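Long-range contacts in peroxiredoxin 6 (Arenicola marina, PDB 2V2G), which probably reduces hydrogen peroxide and organic hydroperoxides to water and alcohols as a thiol-dependent peroxidase of the Prx6 subfamily: residues 12-18 with 97-101; 49-54 with 84-90; 110-114 with 125-131. The protein carries 1 engineered substitution. One frame throughout, in Å; residues are numbered along the deposited sequence.

Contact 1. Residues 12-18 with 97-101; sequences FEADSTI and PIIAD
Thr17 and Ile98 hold each other by two hydrogen bonds, one of backbone alone and one that borrows a side chain. The amide N of Thr17 gives to Ile98 O at 3.0 Å, and Ile98 N returns a bond of 3.0 Å to Thr17 OG1, nearly straight at 163°. The hydroxyl can stand in for a carbonyl because a chi1 of 58° swings OG1 across to the partner strand and leaves CG2 beside Ile98 CB. Farther along, Ala100 N donates to Asp15 O over 2.8 Å, and a water joins Asp15 N to Ala100 O where the strands diverge. Ser16 and Ile99 form an antiparallel non-hydrogen-bonded pair between these links.

The apolar contacts fall in two groups, round Ile99 and round Pro97. Ile99 divides its branches: CG2 meets Ala14 CB at 3.6 Å, while CD1 reaches the edge of the Phe12 ring, 3.7 Å from Phe12 CZ. Ile18 lays its CD1 against the ring of Pro97, 3.7 Å from Pro97 CG, a rigid apolar surface for the Ile18 tip.

Strand 98-100 thus joins strand 13-16 to the central mixed sheet of this thioredoxin-like fold. Its other edge pairs with strand 64-70, helix 74-88 packs on Ile98 and Ala100, and Trp26 of helix 23-27 touches Ile18 and Pro97.

Contact 2. Residues 49-54 with 84-90; sequences LGRVIQ and VKCLSGV
Helix 43-54, which carries the probable peroxidatic position near its start, occupied here by the engineered Ser45, packs against the end of helix 74-88, where Gly50 and Ser88 bring their CA atoms to 4.2 Å. The short segments cross at -61° with their axes 8.0 Å apart. Such closeness needs small residues: Gly50 has no side chain to hold the helices apart, and Ser88 sets its CB 3.4 Å from Gly50 O.

Ile53 fills the angle beside this crossing with both branches. Its CD1 goes to Val84 CG1, and its CG2 lies 3.6 Å from Val90 CB. Val84 CG1, anti to its own backbone N (chi1 176°), also lodges against Leu49 CB at 3.6 Å; branched at CB, Val84 and Ile53 fill the angle between the helices with little freedom to rotate.

Helix 74-88 ends in an ST turn, in which Ser88 OG accepts from Val90 N at 2.9 Å while giving its own proton to Lys85 O. The hydroxyl is therefore engaged twice, bending the chain so that Val90 comes back over Ile53; Gly89, the first residue past the helix, adopts a positive phi, which glycine accepts easily. An alanine in place of Ser88 would lose both bonds and is likely to leave Val90 N without its acceptor and the turn freer to shift away from Ile53.

On the more exposed side Gln54, its chain extended beyond CG, donates NE2 to Ser88 O at 3.0 Å, with the acceptor close to the amide plane. The other end of that amide, OE1, receives Arg51 NH1, which helps fix which way round the group lies.

Contact 3. Residues 110-114 with 125-131; sequences LGMVD and LTCRAVF. With BEZ (benzoic acid), chain E.
Met112 O receives the amide of Cys127 in a bond of 2.7 Å, and the CA of Thr126 closes on the same oxygen at 3.2 Å in a CA-H...O contact. Two residues on, Asp114 N gives to Leu125 O at 2.8 Å, almost straight at 174°. These two bonds flank Val113 and Thr126, an antiparallel non-hydrogen-bonded pair, and a water extends the link by bridging Asp114 O and Leu125 N.

The Met112 side chain runs on toward Phe131. Its CB rests on Ala129 CB, and with chi1 at 64° the extended chain is sent off alongside Thr126. The sulfur comes to the edge of the Phe131 ring, 5.4 Å from its centroid and 84° off the normal: a Met-aromatic contact. Beyond it, Met112 CE lies 3.9 Å from Thr126 CG2. Leu110 meets the same ring with CB and CD1.

The preceding helix 105-109 closes in a Schellman motif at Gly111, whose positive phi turns the chain into this pairing with strand 124-133 of the central sheet. Asp114 lays OD1 3.4 Å from Cys127 CB; the carboxylate itself is held by backbone amides of Ala147, Asp116 and Glu117.

Arg128 turns the other way, into the ligand pocket, where its several N-H groups let one side chain serve more than one partner. NH1 meets Glu48 and the engineered Ser45, while NH2 donates to O2 of the bound benzoic acid at 2.9 Å, near the guanidinium plane.

How the contacts relate
Contacts 1 and 3 are buried and reach the same mixed sheet, contact 1 through strand 98-100 and contact 3 through strand 124-133; their centres lie about 15 Å apart and the two do not touch. Contact 2 is only partly buried and joins helices. Backbone bonds dominate the two strand contacts, whereas contact 2 rests on close apolar packing and one bond from a glutamine side chain. Helix 74-88, half of contact 2, packs on strand 98-100 of contact 1, and the two contacts meet where Ile98 CD1 packs on Leu49 CD2 at 4.1 Å. Contact 3 alone reaches the bound benzoic acid, while contacts 2 and 3 both touch the second subunit.

Contact 1. Residues 12-18 with 97-101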
loop_
_atom_site.group_PDB
_atom_site.type_symbol
_atom_site.label_atom_id
_atom_site.label_comp_id
_atom_site.label_asym_id
_atom_site.label_seq_id
_atom_site.Cartn_x
_atom_site.Cartn_y
_atom_site.Cartn_z
ATOM N N PHE A 12 12.673 18.213 -4.662
ATOM C CA PHE A 12 11.882 19.371 -4.290
ATOM C C PHE A 12 12.544 20.209 -3.203
ATOM O O PHE A 12 13.363 19.678 -2.418
ATOM C CB PHE A 12 10.442 18.971 -3.904
ATOM C CG PHE A 12 10.335 18.094 -2.698
ATOM C CD1 PHE A 12 10.377 18.627 -1.428
ATOM C CD2 PHE A 12 10.190 16.714 -2.826
ATOM C CE1 PHE A 12 10.253 17.834 -0.297
ATOM C CE2 PHE A 12 10.086 15.899 -1.685
ATOM C CZ PHE A 12 10.118 16.454 -0.419
ATOM N N GLU A 13 12.178 21.500 -3.176
ATOM C CA GLU A 13 12.559 22.467 -2.142
ATOM C C GLU A 13 11.282 22.707 -1.325
ATOM O O GLU A 13 10.247 23.076 -1.904
ATOM C CB GLU A 13 13.103 23.778 -2.763
ATOM C CG GLU A 13 14.227 23.449 -3.699
ATOM C CD GLU A 13 15.004 24.621 -4.247
ATOM O OE1 GLU A 13 15.072 25.690 -3.567
ATOM O OE2 GLU A 13 15.596 24.449 -5.359
ATOM N N ALA A 14 11.336 22.489 -0.013
ATOM C CA ALA A 14 10.173 22.720 0.854
ATOM C C ALA A 14 10.610 23.332 2.194
ATOM O O ALA A 14 11.734 23.115 2.627
ATOM C CB ALA A 14 9.458 21.420 1.114
ATOM N N ASP A 15 9.721 24.076 2.853
ATOM C CA ASP A 15 9.927 24.405 4.260
ATOM C C ASP A 15 9.466 23.219 5.157
ATOM O O ASP A 15 8.653 22.334 4.796
ATOM C CB ASP A 15 9.129 25.622 4.691
ATOM C CG ASP A 15 9.832 26.466 5.815
ATOM O OD1 ASP A 15 10.784 26.034 6.562
ATOM O OD2 ASP A 15 9.397 27.630 5.969
ATOM N N SER A 16 10.034 23.219 6.350
ATOM C CA SER A 16 9.851 22.136 7.283
ATOM C C SER A 16 10.145 22.595 8.695
ATOM O O SER A 16 10.658 23.695 8.906
ATOM C CB SER A 16 10.773 20.963 6.916
ATOM O OG SER A 16 12.091 21.130 7.413
ATOM N N THR A 17 9.867 21.704 9.642
ATOM C CA THR A 17 10.262 21.897 11.047
ATOM C C THR A 17 11.770 21.979 11.335
ATOM O O THR A 17 12.168 22.401 12.432
ATOM C CB THR A 17 9.648 20.791 11.917
ATOM O OG1 THR A 17 10.082 19.529 11.423
ATOM C CG2 THR A 17 8.153 20.929 11.926
ATOM N N ILE A 18 12.583 21.557 10.364
ATOM C CA ILE A 18 14.030 21.722 10.426
ATOM C C ILE A 18 14.514 22.795 9.459
ATOM O O ILE A 18 15.703 22.918 9.238
ATOM C CB ILE A 18 14.789 20.403 10.231
ATOM C CG1 ILE A 18 14.697 19.911 8.789
ATOM C CG2 ILE A 18 14.289 19.336 11.235
ATOM C CD1 ILE A 18 15.472 18.674 8.526
ATOM N N PRO A 97 11.614 15.180 10.608
ATOM C CA PRO A 97 11.018 16.491 10.220
ATOM C C PRO A 97 9.592 16.354 9.666
ATOM O O PRO A 97 9.199 15.243 9.222
ATOM C CB PRO A 97 11.933 16.977 9.089
ATOM C CG PRO A 97 13.065 15.955 8.953
ATOM C CD PRO A 97 12.591 14.699 9.610
ATOM N N ILE A 98 8.849 17.470 9.662
ATOM C CA ILE A 98 7.520 17.521 9.003
ATOM C C ILE A 98 7.562 18.662 7.993
ATOM O O ILE A 98 7.877 19.803 8.361
ATOM C CB ILE A 98 6.371 17.770 9.989
ATOM C CG1 ILE A 98 6.496 16.881 11.246
ATOM C CG2 ILE A 98 5.010 17.498 9.294
ATOM C CD1 ILE A 98 5.315 17.038 12.282
ATOM N N ILE A 99 7.306 18.359 6.735
ATOM C CA ILE A 99 7.284 19.304 5.623
ATOM C C ILE A 99 5.968 20.073 5.612
ATOM O O ILE A 99 4.896 19.455 5.878
ATOM C CB ILE A 99 7.434 18.555 4.313
ATOM C CG1 ILE A 99 8.808 17.922 4.221
ATOM C CG2 ILE A 99 7.124 19.515 3.078
ATOM C CD1 ILE A 99 8.885 16.852 3.073
ATOM N N ALA A 100 6.033 21.370 5.313
ATOM C CA ALA A 100 4.845 22.245 5.195
ATOM C C ALA A 100 4.539 22.503 3.731
ATOM O O ALA A 100 5.183 23.356 3.165
ATOM C CB ALA A 100 5.079 23.577 5.900
ATOM N N ASP A 101 3.534 21.848 3.159
ATOM C CA ASP A 101 3.203 21.970 1.718
ATOM C C ASP A 101 2.010 22.924 1.503
ATOM O O ASP A 101 0.941 22.585 0.921
ATOM C CB ASP A 101 2.896 20.579 1.166
ATOM C CG ASP A 101 2.649 20.583 -0.334
ATOM O OD1 ASP A 101 3.379 21.325 -1.094
ATOM O OD2 ASP A 101 1.742 19.824 -0.766
HETATM O O HOH W 1 7.017 23.953 1.445
#

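Contact 2. Residues 49-54 with 84-90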
loop_
_atom_site.group_PDB
_atom_site.type_symbol
_atom_site.label_atom_id
_atom_site.label_comp_id
_atom_site.label_asym_id
_atom_site.label_seq_id
_atom_site.Cartn_x
_atom_site.Cartn_y
_atom_site.Cartn_z
ATOM N N LEU A 49 1.509 9.433 13.492
ATOM C CA LEU A 49 2.837 10.033 13.764
ATOM C C LEU A 49 3.350 9.562 15.120
ATOM O O LEU A 49 4.546 9.368 15.300
ATOM C CB LEU A 49 2.815 11.563 13.607
ATOM C CG LEU A 49 3.003 12.026 12.160
ATOM C CD1 LEU A 49 1.895 11.646 11.216
ATOM C CD2 LEU A 49 3.223 13.553 12.125
ATOM N N GLY A 50 2.474 9.312 16.080
ATOM C CA GLY A 50 2.926 8.776 17.363
ATOM C C GLY A 50 3.453 7.365 17.270
ATOM O O GLY A 50 4.443 6.983 17.906
ATOM N N ARG A 51 2.795 6.540 16.453
ATOM C CA ARG A 51 3.293 5.222 16.129
ATOM C C ARG A 51 4.673 5.250 15.489
ATOM O O ARG A 51 5.506 4.383 15.772
ATOM C CB ARG A 51 2.285 4.442 15.281
ATOM C CG ARG A 51 2.681 3.028 15.020
ATOM C CD ARG A 51 2.976 2.224 16.284
ATOM N NE ARG A 51 3.190 0.789 16.051
ATOM C CZ ARG A 51 3.878 0.019 16.863
ATOM N NH1 ARG A 51 4.422 0.534 17.937
ATOM N NH2 ARG A 51 4.033 -1.266 16.561
ATOM N N VAL A 52 4.875 6.175 14.546
ATOM C CA VAL A 52 6.182 6.304 13.914
ATOM C C VAL A 52 7.273 6.648 14.954
ATOM O O VAL A 52 8.344 6.028 14.926
ATOM C CB VAL A 52 6.141 7.268 12.718
ATOM C CG1 VAL A 52 7.533 7.404 12.103
ATOM C CG2 VAL A 52 5.173 6.710 11.660
ATOM N N ILE A 53 6.996 7.545 15.883
ATOM C CA ILE A 53 7.937 7.788 17.014
ATOM C C ILE A 53 8.232 6.458 17.750
ATOM O O ILE A 53 9.396 6.124 17.999
ATOM C CB ILE A 53 7.450 8.891 18.025
ATOM C CG1 ILE A 53 7.253 10.226 17.257
ATOM C CG2 ILE A 53 8.398 8.925 19.317
ATOM C CD1 ILE A 53 6.766 11.314 18.136
ATOM N N GLN A 54 7.175 5.675 18.067
ATOM C CA GLN A 54 7.380 4.414 18.744
ATOM C C GLN A 54 8.310 3.461 17.982
ATOM O O GLN A 54 9.047 2.698 18.617
ATOM C CB GLN A 54 6.073 3.693 19.087
ATOM C CG GLN A 54 5.175 4.422 20.052
ATOM C CD GLN A 54 3.813 3.755 20.204
ATOM O OE1 GLN A 54 3.492 2.773 19.509
ATOM N NE2 GLN A 54 3.007 4.291 21.118
ATOM N N VAL A 84 1.652 14.914 19.460
ATOM C CA VAL A 84 2.147 13.643 18.909
ATOM C C VAL A 84 3.075 12.913 19.902
ATOM O O VAL A 84 2.947 11.719 20.139
ATOM C CB VAL A 84 2.873 13.852 17.550
ATOM C CG1 VAL A 84 3.464 12.560 17.049
ATOM C CG2 VAL A 84 1.910 14.383 16.500
ATOM N N LYS A 85 4.029 13.643 20.466
ATOM C CA LYS A 85 4.929 13.055 21.464
ATOM C C LYS A 85 4.120 12.468 22.612
ATOM O O LYS A 85 4.377 11.362 23.049
ATOM C CB LYS A 85 5.876 14.131 22.017
ATOM C CG LYS A 85 6.871 14.659 21.041
ATOM C CD LYS A 85 7.619 15.810 21.611
ATOM C CE LYS A 85 8.555 16.355 20.608
ATOM N NZ LYS A 85 9.274 17.527 21.133
ATOM N N CYS A 86 3.134 13.218 23.091
ATOM C CA CYS A 86 2.317 12.771 24.209
ATOM C C CYS A 86 1.678 11.396 23.940
ATOM O O CYS A 86 1.797 10.462 24.732
ATOM C CB CYS A 86 1.233 13.815 24.440
ATOM S SG CYS A 86 0.158 13.452 25.810
ATOM N N LEU A 87 0.995 11.309 22.816
ATOM C CA LEU A 87 0.280 10.138 22.437
ATOM C C LEU A 87 1.255 8.972 22.194
ATOM O O LEU A 87 0.918 7.805 22.402
ATOM C CB LEU A 87 -0.562 10.449 21.194
ATOM C CG LEU A 87 -2.027 9.978 21.054
ATOM C CD1 LEU A 87 -2.216 9.349 19.734
ATOM C CD2 LEU A 87 -2.510 9.034 22.169
ATOM N N SER A 88 2.460 9.271 21.727
ATOM C CA SER A 88 3.459 8.242 21.474
ATOM C C SER A 88 3.912 7.574 22.766
ATOM O O SER A 88 4.301 6.402 22.732
ATOM C CB SER A 88 4.710 8.774 20.765
ATOM O OG SER A 88 5.578 9.436 21.671
ATOM N N GLY A 89 3.879 8.306 23.872
ATOM C CA GLY A 89 4.364 7.801 25.172
ATOM C C GLY A 89 5.890 7.826 25.244
ATOM O O GLY A 89 6.485 7.408 26.255
ATOM N N VAL A 90 6.530 8.333 24.189
ATOM C CA VAL A 90 7.976 8.468 24.130
ATOM C C VAL A 90 8.390 9.911 24.440
ATOM O O VAL A 90 7.884 10.857 23.868
ATOM C CB VAL A 90 8.557 8.071 22.766
ATOM C CG1 VAL A 90 10.063 8.182 22.811
ATOM C CG2 VAL A 90 8.118 6.662 22.379
#

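Contact 3. Residues 110-114 with 125-131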
loop_
_atom_site.group_PDB
_atom_site.type_symbol
_atom_site.label_atom_id
_atom_site.label_comp_id
_atom_site.label_asym_id
_atom_site.label_seq_id
_atom_site.Cartn_x
_atom_site.Cartn_y
_atom_site.Cartn_z
ATOM N N LEU A 110 2.696 14.644 -6.463
ATOM C CA LEU A 110 2.844 13.269 -5.992
ATOM C C LEU A 110 1.536 12.483 -6.090
ATOM O O LEU A 110 1.469 11.287 -5.679
ATOM C CB LEU A 110 3.454 13.257 -4.564
ATOM C CG LEU A 110 4.833 13.895 -4.313
ATOM C CD1 LEU A 110 5.360 13.616 -2.918
ATOM C CD2 LEU A 110 5.812 13.373 -5.355
ATOM N N GLY A 111 0.494 13.116 -6.642
ATOM C CA GLY A 111 -0.751 12.402 -6.836
ATOM C C GLY A 111 -1.364 11.955 -5.516
ATOM O O GLY A 111 -2.053 10.926 -5.478
ATOM N N MET A 112 -1.211 12.800 -4.479
ATOM C CA MET A 112 -1.633 12.437 -3.131
ATOM C C MET A 112 -2.752 13.316 -2.508
ATOM O O MET A 112 -2.836 13.385 -1.273
ATOM C CB MET A 112 -0.469 12.301 -2.217
ATOM C CG MET A 112 0.264 13.598 -2.022
ATOM S SD MET A 112 1.584 13.393 -0.790
ATOM C CE MET A 112 2.384 14.979 -1.018
ATOM N N VAL A 113 -3.602 13.917 -3.336
ATOM C CA VAL A 113 -4.730 14.722 -2.840
ATOM C C VAL A 113 -5.837 13.771 -2.300
ATOM O O VAL A 113 -6.117 12.708 -2.877
ATOM C CB VAL A 113 -5.287 15.634 -3.926
ATOM C CG1 VAL A 113 -6.540 16.336 -3.422
ATOM C CG2 VAL A 113 -4.250 16.685 -4.400
ATOM N N ASP A 114 -6.339 14.078 -1.124
ATOM C CA ASP A 114 -7.418 13.252 -0.542
ATOM C C ASP A 114 -8.709 13.539 -1.312
ATOM O O ASP A 114 -9.039 14.677 -1.644
ATOM C CB ASP A 114 -7.613 13.564 0.937
ATOM C CG ASP A 114 -8.435 12.501 1.648
ATOM O OD1 ASP A 114 -7.781 11.522 2.087
ATOM O OD2 ASP A 114 -9.694 12.681 1.710
ATOM N N LEU A 125 -6.250 18.863 0.484
ATOM C CA LEU A 125 -5.383 18.364 1.528
ATOM C C LEU A 125 -4.844 17.022 1.052
ATOM O O LEU A 125 -5.412 16.387 0.140
ATOM C CB LEU A 125 -6.137 18.154 2.827
ATOM C CG LEU A 125 -6.646 19.394 3.559
ATOM C CD1 LEU A 125 -7.673 18.931 4.633
ATOM C CD2 LEU A 125 -5.402 20.197 4.136
ATOM N N THR A 126 -3.729 16.602 1.606
ATOM C CA THR A 126 -3.186 15.298 1.208
ATOM C C THR A 126 -3.960 14.154 1.856
ATOM O O THR A 126 -4.591 14.324 2.876
ATOM C CB THR A 126 -1.703 15.117 1.564
ATOM O OG1 THR A 126 -1.503 15.227 2.981
ATOM C CG2 THR A 126 -0.825 16.164 0.919
ATOM N N CYS A 127 -3.856 12.976 1.245
ATOM C CA CYS A 127 -4.299 11.731 1.874
ATOM C C CYS A 127 -3.210 11.184 2.824
ATOM O O CYS A 127 -2.404 11.965 3.348
ATOM C CB CYS A 127 -4.705 10.755 0.767
ATOM S SG CYS A 127 -3.330 10.131 -0.243
ATOM N N ARG A 128 -3.252 9.880 3.122
ATOM C CA ARG A 128 -2.292 9.210 3.942
ATOM C C ARG A 128 -1.389 8.382 3.033
ATOM O O ARG A 128 -1.590 7.171 2.802
ATOM C CB ARG A 128 -3.020 8.340 4.946
ATOM C CG ARG A 128 -3.833 9.084 5.968
ATOM C CD ARG A 128 -4.438 8.207 7.033
ATOM N NE ARG A 128 -5.478 8.966 7.718
ATOM C CZ ARG A 128 -5.302 9.989 8.549
ATOM N NH1 ARG A 128 -4.102 10.324 8.956
ATOM N NH2 ARG A 128 -6.340 10.715 8.917
ATOM N N ALA A 129 -0.482 9.059 2.344
ATOM C CA ALA A 129 0.386 8.426 1.347
ATOM C C ALA A 129 1.695 7.970 1.999
ATOM O O ALA A 129 2.140 8.582 2.944
ATOM C CB ALA A 129 0.662 9.426 0.165
ATOM N N VAL A 130 2.325 6.967 1.429
ATOM C CA VAL A 130 3.666 6.550 1.855
ATOM C C VAL A 130 4.467 6.261 0.612
ATOM O O VAL A 130 4.032 5.503 -0.299
ATOM C CB VAL A 130 3.686 5.347 2.743
ATOM C CG1 VAL A 130 5.142 4.985 3.197
ATOM C CG2 VAL A 130 2.742 5.493 3.940
ATOM N N PHE A 131 5.641 6.860 0.541
ATOM C CA PHE A 131 6.547 6.648 -0.535
ATOM C C PHE A 131 7.871 6.118 0.048
ATOM O O PHE A 131 8.453 6.755 0.888
ATOM C CB PHE A 131 6.852 7.940 -1.345
ATOM C CG PHE A 131 5.635 8.595 -1.911
ATOM C CD1 PHE A 131 5.092 8.164 -3.116
ATOM C CD2 PHE A 131 4.973 9.597 -1.175
ATOM C CE1 PHE A 131 3.945 8.760 -3.634
ATOM C CE2 PHE A 131 3.838 10.185 -1.691
ATOM C CZ PHE A 131 3.275 9.695 -2.903
HETATM C C BEZ E . -7.997 12.163 11.329
HETATM O O1 BEZ E . -8.797 11.653 12.236
HETATM O O2 BEZ E . -6.694 12.226 11.317
HETATM C C1 BEZ E . -8.793 12.765 10.230
HETATM C C2 BEZ E . -8.237 13.757 9.444
HETATM C C3 BEZ E . -8.990 14.311 8.446
HETATM C C4 BEZ E . -10.317 13.914 8.278
HETATM C C5 BEZ E . -10.887 12.891 9.049
HETATM C C6 BEZ E . -10.115 12.315 10.053
HETATM O O HOH W 2 -8.524 17.284 -0.782
#